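Local structure of cysteine desulfurase (Fervidobacterium islandicum, 6A6E) at residues A[119-133]-A[174-187]. The protein catalyses the removal of sulfur from L-cysteine with pyridoxal-5'-phosphate as cofactor, probably supplying it for iron-sulfur cluster assembly through the Suf system. Numbering follows the deposited sequence.
Sequences ILKTEDTVLISQVEH and IPNPKVVSITGQSN. With PLP (pyridoxal-5'-phosphate), chain E.
Val126 and Val179 lie side by side on one face of two parallel strands, 125-129 and 179-183, CG1 to CG1 at 4.1 Å, while on the other face Leu127 CB meets Pro177 and Val180. Beta-branched and leucine side chains suit this buried centre, where helix 138-147 packs over the valine face through Trp140. The backbones are joined by Leu127 N to Val179 O (2.8 Å, nearly straight) and Ser181 N to Leu127 O (2.9 Å). The more open end is polar: lysine's long chain, leaving anti to the backbone N (chi1 -171°) and then curling, lets Lys178 NZ donate to Ile119 O and salt-bridge Asp124 OD2 (2.7 Å). Lys121 N reaches that oxygen from the carboxylate's opposite face. These are neighbouring strands of the seven-stranded sheet of a fold-type I PLP enzyme, where their C-terminal ends lead to the cofactor. There a chi2 bend (-54°) brings buried Glu132 to Thr183 N, which takes the syn lone pair of OE1 (3.0 Å); Ser129 OG comes from the anti side, 30° out of the carboxylate plane, and Asn136 holds OE2, donors matching its probable charge. PLP C6 lies 3.6 Å above the His133 ring centre, and Asn187 ND2, bonded to His375 O, sits at that imidazole's edge.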
loop_
_atom_site.group_PDB
_atom_site.type_symbol
_atom_site.label_atom_id
_atom_site.label_comp_id
_atom_site.label_asym_id
_atom_site.label_seq_id
_atom_site.Cartn_x
_atom_site.Cartn_y
_atom_site.Cartn_z
ATOM N N ILE A 119 -1.204 -24.948 8.196
ATOM C CA ILE A 119 -2.101 -24.867 9.307
ATOM C C ILE A 119 -3.540 -25.026 8.802
ATOM O O ILE A 119 -4.359 -25.736 9.418
ATOM C CB ILE A 119 -1.938 -23.527 9.988
ATOM C CG1 ILE A 119 -0.567 -23.451 10.625
ATOM C CG2 ILE A 119 -3.088 -23.271 10.978
ATOM C CD1 ILE A 119 -0.202 -22.117 11.217
ATOM N N LEU A 120 -3.890 -24.339 7.725
ATOM C CA LEU A 120 -5.201 -24.497 7.120
ATOM C C LEU A 120 -5.094 -25.476 5.989
ATOM O O LEU A 120 -4.511 -25.135 4.969
ATOM C CB LEU A 120 -5.731 -23.164 6.587
ATOM C CG LEU A 120 -7.137 -23.112 5.984
ATOM C CD1 LEU A 120 -8.242 -23.575 6.897
ATOM C CD2 LEU A 120 -7.405 -21.665 5.568
ATOM N N LYS A 121 -5.611 -26.701 6.172
ATOM C CA LYS A 121 -5.474 -27.794 5.169
ATOM C C LYS A 121 -6.737 -28.103 4.417
ATOM O O LYS A 121 -7.812 -27.693 4.830
ATOM C CB LYS A 121 -5.037 -29.091 5.809
ATOM C CG LYS A 121 -3.847 -29.006 6.705
ATOM C CD LYS A 121 -3.265 -30.396 6.760
ATOM C CE LYS A 121 -2.270 -30.527 7.865
ATOM N NZ LYS A 121 -3.042 -30.735 9.106
ATOM N N THR A 122 -6.623 -28.887 3.346
ATOM C CA THR A 122 -7.787 -29.352 2.586
ATOM C C THR A 122 -8.734 -30.008 3.572
ATOM O O THR A 122 -8.303 -30.672 4.509
ATOM C CB THR A 122 -7.412 -30.376 1.495
ATOM O OG1 THR A 122 -6.397 -31.218 2.015
ATOM C CG2 THR A 122 -6.794 -29.756 0.349
ATOM N N GLU A 123 -10.024 -29.764 3.422
ATOM C CA GLU A 123 -10.981 -30.342 4.373
ATOM C C GLU A 123 -10.933 -29.885 5.857
ATOM O O GLU A 123 -11.747 -30.356 6.651
ATOM C CB GLU A 123 -10.898 -31.880 4.295
ATOM C CG GLU A 123 -10.962 -32.380 2.858
ATOM C CD GLU A 123 -11.663 -33.694 2.758
ATOM O OE1 GLU A 123 -11.283 -34.609 3.532
ATOM O OE2 GLU A 123 -12.593 -33.792 1.921
ATOM N N ASP A 124 -10.019 -28.982 6.244
ATOM C CA ASP A 124 -10.282 -28.154 7.419
ATOM C C ASP A 124 -11.443 -27.235 7.088
ATOM O O ASP A 124 -11.785 -27.018 5.917
ATOM C CB ASP A 124 -9.098 -27.300 7.795
ATOM C CG ASP A 124 -8.006 -28.077 8.457
ATOM O OD1 ASP A 124 -8.256 -29.184 8.933
ATOM O OD2 ASP A 124 -6.876 -27.584 8.496
ATOM N N THR A 125 -12.024 -26.671 8.119
ATOM C CA THR A 125 -13.132 -25.713 7.922
ATOM C C THR A 125 -12.731 -24.382 8.495
ATOM O O THR A 125 -12.107 -24.340 9.560
ATOM C CB THR A 125 -14.419 -26.161 8.659
ATOM O OG1 THR A 125 -14.858 -27.363 8.068
ATOM C CG2 THR A 125 -15.555 -25.147 8.568
ATOM N N VAL A 126 -13.066 -23.332 7.736
ATOM C CA VAL A 126 -12.991 -21.974 8.159
ATOM C C VAL A 126 -14.408 -21.561 8.426
ATOM O O VAL A 126 -15.226 -21.636 7.528
ATOM C CB VAL A 126 -12.466 -20.995 7.044
ATOM C CG1 VAL A 126 -12.381 -19.593 7.621
ATOM C CG2 VAL A 126 -11.103 -21.418 6.591
ATOM N N LEU A 127 -14.653 -21.030 9.607
ATOM C CA LEU A 127 -15.949 -20.498 9.982
ATOM C C LEU A 127 -15.925 -18.963 9.961
ATOM O O LEU A 127 -15.170 -18.329 10.708
ATOM C CB LEU A 127 -16.287 -20.919 11.403
ATOM C CG LEU A 127 -17.597 -20.413 12.014
ATOM C CD1 LEU A 127 -18.763 -20.923 11.178
ATOM C CD2 LEU A 127 -17.713 -20.906 13.461
ATOM N N ILE A 128 -16.818 -18.376 9.171
ATOM C CA ILE A 128 -17.035 -16.917 9.174
ATOM C C ILE A 128 -18.485 -16.594 9.495
ATOM O O ILE A 128 -19.215 -17.481 9.834
ATOM C CB ILE A 128 -16.592 -16.298 7.839
ATOM C CG1 ILE A 128 -17.379 -16.830 6.670
ATOM C CG2 ILE A 128 -15.113 -16.584 7.600
ATOM C CD1 ILE A 128 -16.896 -16.266 5.331
ATOM N N SER A 129 -18.897 -15.336 9.473
ATOM C CA SER A 129 -20.281 -15.027 9.712
ATOM C C SER A 129 -20.982 -14.579 8.419
ATOM O O SER A 129 -20.334 -14.162 7.464
ATOM C CB SER A 129 -20.402 -13.963 10.786
ATOM O OG SER A 129 -20.571 -12.702 10.206
ATOM N N GLN A 130 -22.323 -14.654 8.412
ATOM C CA GLN A 130 -23.111 -14.222 7.288
ATOM C C GLN A 130 -23.057 -12.706 7.048
ATOM O O GLN A 130 -23.435 -12.244 5.972
ATOM C CB GLN A 130 -24.593 -14.651 7.440
ATOM C CG GLN A 130 -24.819 -16.077 7.034
ATOM C CD GLN A 130 -26.295 -16.543 6.993
ATOM O OE1 GLN A 130 -27.171 -16.020 7.666
ATOM N NE2 GLN A 130 -26.536 -17.563 6.165
ATOM N N VAL A 131 -22.669 -11.922 8.033
ATOM C CA VAL A 131 -22.660 -10.496 7.829
ATOM C C VAL A 131 -21.277 -9.950 7.416
ATOM O O VAL A 131 -21.073 -8.720 7.393
ATOM C CB VAL A 131 -23.169 -9.772 9.100
ATOM C CG1 VAL A 131 -24.416 -10.468 9.635
ATOM C CG2 VAL A 131 -22.136 -9.740 10.191
ATOM N N GLU A 132 -20.318 -10.804 7.083
ATOM C CA GLU A 132 -18.949 -10.292 6.722
ATOM C C GLU A 132 -18.955 -9.404 5.456
ATOM O O GLU A 132 -19.700 -9.615 4.497
ATOM C CB GLU A 132 -17.968 -11.402 6.516
ATOM C CG GLU A 132 -17.784 -12.319 7.705
ATOM C CD GLU A 132 -17.426 -11.552 8.964
ATOM O OE1 GLU A 132 -17.956 -11.883 10.076
ATOM O OE2 GLU A 132 -16.573 -10.623 8.838
ATOM N N HIS A 133 -18.164 -8.371 5.541
ATOM C CA HIS A 133 -17.676 -7.610 4.423
ATOM C C HIS A 133 -16.954 -8.537 3.424
ATOM O O HIS A 133 -16.378 -9.561 3.794
ATOM C CB HIS A 133 -16.789 -6.485 4.989
ATOM C CG HIS A 133 -16.314 -5.474 3.974
ATOM N ND1 HIS A 133 -15.378 -5.776 2.998
ATOM C CD2 HIS A 133 -16.577 -4.156 3.851
ATOM C CE1 HIS A 133 -15.136 -4.697 2.276
ATOM N NE2 HIS A 133 -15.857 -3.702 2.767
ATOM N N ILE A 174 -20.682 -27.090 13.965
ATOM C CA ILE A 174 -19.296 -27.013 13.475
ATOM C C ILE A 174 -18.430 -26.994 14.708
ATOM O O ILE A 174 -18.055 -25.925 15.182
ATOM C CB ILE A 174 -19.025 -25.686 12.704
ATOM C CG1 ILE A 174 -20.101 -25.410 11.647
ATOM C CG2 ILE A 174 -17.602 -25.672 12.123
ATOM C CD1 ILE A 174 -19.954 -26.205 10.377
ATOM N N PRO A 175 -18.142 -28.158 15.293
ATOM C CA PRO A 175 -17.520 -28.085 16.645
ATOM C C PRO A 175 -16.052 -27.720 16.727
ATOM O O PRO A 175 -15.630 -27.160 17.731
ATOM C CB PRO A 175 -17.691 -29.514 17.163
ATOM C CG PRO A 175 -17.852 -30.333 15.923
ATOM C CD PRO A 175 -18.663 -29.499 15.007
ATOM N N ASN A 176 -15.282 -28.046 15.690
ATOM C CA ASN A 176 -13.817 -27.875 15.721
ATOM C C ASN A 176 -13.286 -27.137 14.462
ATOM O O ASN A 176 -12.473 -27.662 13.713
ATOM C CB ASN A 176 -13.174 -29.269 15.879
ATOM C CG ASN A 176 -11.696 -29.210 16.238
ATOM O OD1 ASN A 176 -11.195 -28.283 16.916
ATOM N ND2 ASN A 176 -10.968 -30.225 15.778
ATOM N N PRO A 177 -13.734 -25.901 14.237
ATOM C CA PRO A 177 -13.162 -25.186 13.096
ATOM C C PRO A 177 -11.676 -24.902 13.251
ATOM O O PRO A 177 -11.214 -24.536 14.325
ATOM C CB PRO A 177 -13.983 -23.876 13.045
ATOM C CG PRO A 177 -14.552 -23.680 14.398
ATOM C CD PRO A 177 -14.767 -25.110 14.928
ATOM N N LYS A 178 -10.917 -25.069 12.177
ATOM C CA LYS A 178 -9.501 -24.790 12.214
ATOM C C LYS A 178 -9.268 -23.262 12.351
ATOM O O LYS A 178 -8.376 -22.820 13.099
ATOM C CB LYS A 178 -8.795 -25.390 10.991
ATOM C CG LYS A 178 -7.274 -25.329 11.083
ATOM C CD LYS A 178 -6.761 -26.153 12.284
ATOM C CE LYS A 178 -5.458 -26.859 12.034
ATOM N NZ LYS A 178 -5.626 -27.828 10.907
ATOM N N VAL A 179 -10.108 -22.474 11.688
ATOM C CA VAL A 179 -10.011 -20.990 11.702
ATOM C C VAL A 179 -11.413 -20.410 11.872
ATOM O O VAL A 179 -12.366 -20.913 11.279
ATOM C CB VAL A 179 -9.393 -20.461 10.373
ATOM C CG1 VAL A 179 -9.399 -18.942 10.293
ATOM C CG2 VAL A 179 -7.991 -20.963 10.293
ATOM N N VAL A 180 -11.522 -19.377 12.702
ATOM C CA VAL A 180 -12.731 -18.579 12.831
ATOM C C VAL A 180 -12.309 -17.125 12.448
ATOM O O VAL A 180 -11.368 -16.579 13.042
ATOM C CB VAL A 180 -13.277 -18.589 14.276
ATOM C CG1 VAL A 180 -14.449 -17.637 14.485
ATOM C CG2 VAL A 180 -13.782 -19.977 14.650
ATOM N N SER A 181 -12.968 -16.525 11.467
ATOM C CA SER A 181 -12.694 -15.138 11.099
ATOM C C SER A 181 -13.967 -14.379 11.165
ATOM O O SER A 181 -14.887 -14.669 10.444
ATOM C CB SER A 181 -12.102 -15.042 9.697
ATOM O OG SER A 181 -11.532 -13.759 9.437
ATOM N N ILE A 182 -14.024 -13.374 12.002
ATOM C CA ILE A 182 -15.248 -12.684 12.160
ATOM C C ILE A 182 -15.027 -11.195 12.304
ATOM O O ILE A 182 -13.983 -10.790 12.815
ATOM C CB ILE A 182 -16.005 -13.244 13.435
ATOM C CG1 ILE A 182 -17.430 -12.669 13.470
ATOM C CG2 ILE A 182 -15.252 -12.922 14.711
ATOM C CD1 ILE A 182 -18.374 -13.409 14.386
ATOM N N THR A 183 -16.037 -10.404 11.922
ATOM C CA THR A 183 -15.979 -8.979 12.069
ATOM C C THR A 183 -16.084 -8.583 13.540
ATOM O O THR A 183 -16.739 -9.224 14.343
ATOM C CB THR A 183 -17.089 -8.265 11.260
ATOM O OG1 THR A 183 -16.902 -6.870 11.388
ATOM C CG2 THR A 183 -18.531 -8.627 11.740
ATOM N N GLY A 184 -15.340 -7.567 13.912
ATOM C CA GLY A 184 -15.438 -6.999 15.223
ATOM C C GLY A 184 -16.678 -6.115 15.306
ATOM O O GLY A 184 -17.202 -5.858 16.414
ATOM N N GLN A 185 -17.134 -5.612 14.156
ATOM C CA GLN A 185 -18.372 -4.824 14.065
ATOM C C GLN A 185 -18.783 -4.693 12.611
ATOM O O GLN A 185 -17.936 -4.329 11.765
ATOM C CB GLN A 185 -18.148 -3.410 14.615
ATOM C CG GLN A 185 -19.348 -2.469 14.454
ATOM C CD GLN A 185 -19.055 -1.054 14.891
ATOM O OE1 GLN A 185 -17.912 -0.697 15.092
ATOM N NE2 GLN A 185 -20.076 -0.259 15.079
ATOM N N SER A 186 -20.062 -4.968 12.314
ATOM C CA SER A 186 -20.583 -4.945 10.952
ATOM C C SER A 186 -20.657 -3.524 10.453
ATOM O O SER A 186 -21.080 -2.612 11.178
ATOM C CB SER A 186 -21.948 -5.639 10.843
ATOM O OG SER A 186 -22.598 -5.391 9.586
ATOM N N ASN A 187 -20.220 -3.373 9.205
ATOM C CA ASN A 187 -20.305 -2.123 8.467
ATOM C C ASN A 187 -21.721 -1.860 7.916
ATOM O O ASN A 187 -21.918 -0.825 7.309
ATOM C CB ASN A 187 -19.312 -2.107 7.282
ATOM C CG ASN A 187 -19.698 -3.050 6.171
ATOM O OD1 ASN A 187 -20.002 -4.199 6.425
ATOM N ND2 ASN A 187 -19.672 -2.577 4.912
HETATM N N1 PLP E . -14.247 -4.926 6.801
HETATM C C2 PLP E . -15.048 -4.032 7.317
HETATM C C2A PLP E . -16.054 -4.423 8.347
HETATM C C3 PLP E . -14.942 -2.664 6.811
HETATM O O3 PLP E . -15.768 -1.757 7.302
HETATM C C4 PLP E . -13.922 -2.315 5.824
HETATM C C4A PLP E . -13.691 -0.965 5.345
HETATM C C5 PLP E . -13.102 -3.408 5.290
HETATM C C6 PLP E . -13.336 -4.638 5.828
HETATM C C5A PLP E . -12.064 -3.193 4.184
HETATM O O4P PLP E . -11.110 -2.151 4.318
HETATM P P PLP E . -10.116 -1.602 3.159
HETATM O O1P PLP E . -9.179 -2.681 2.787
HETATM O O2P PLP E . -11.090 -1.140 2.114
HETATM O O3P PLP E . -9.432 -0.502 3.914
HETATM O O HOH W 1 -11.627 -27.765 10.632
HETATM O O HOH W 2 -21.084 -6.188 7.558
#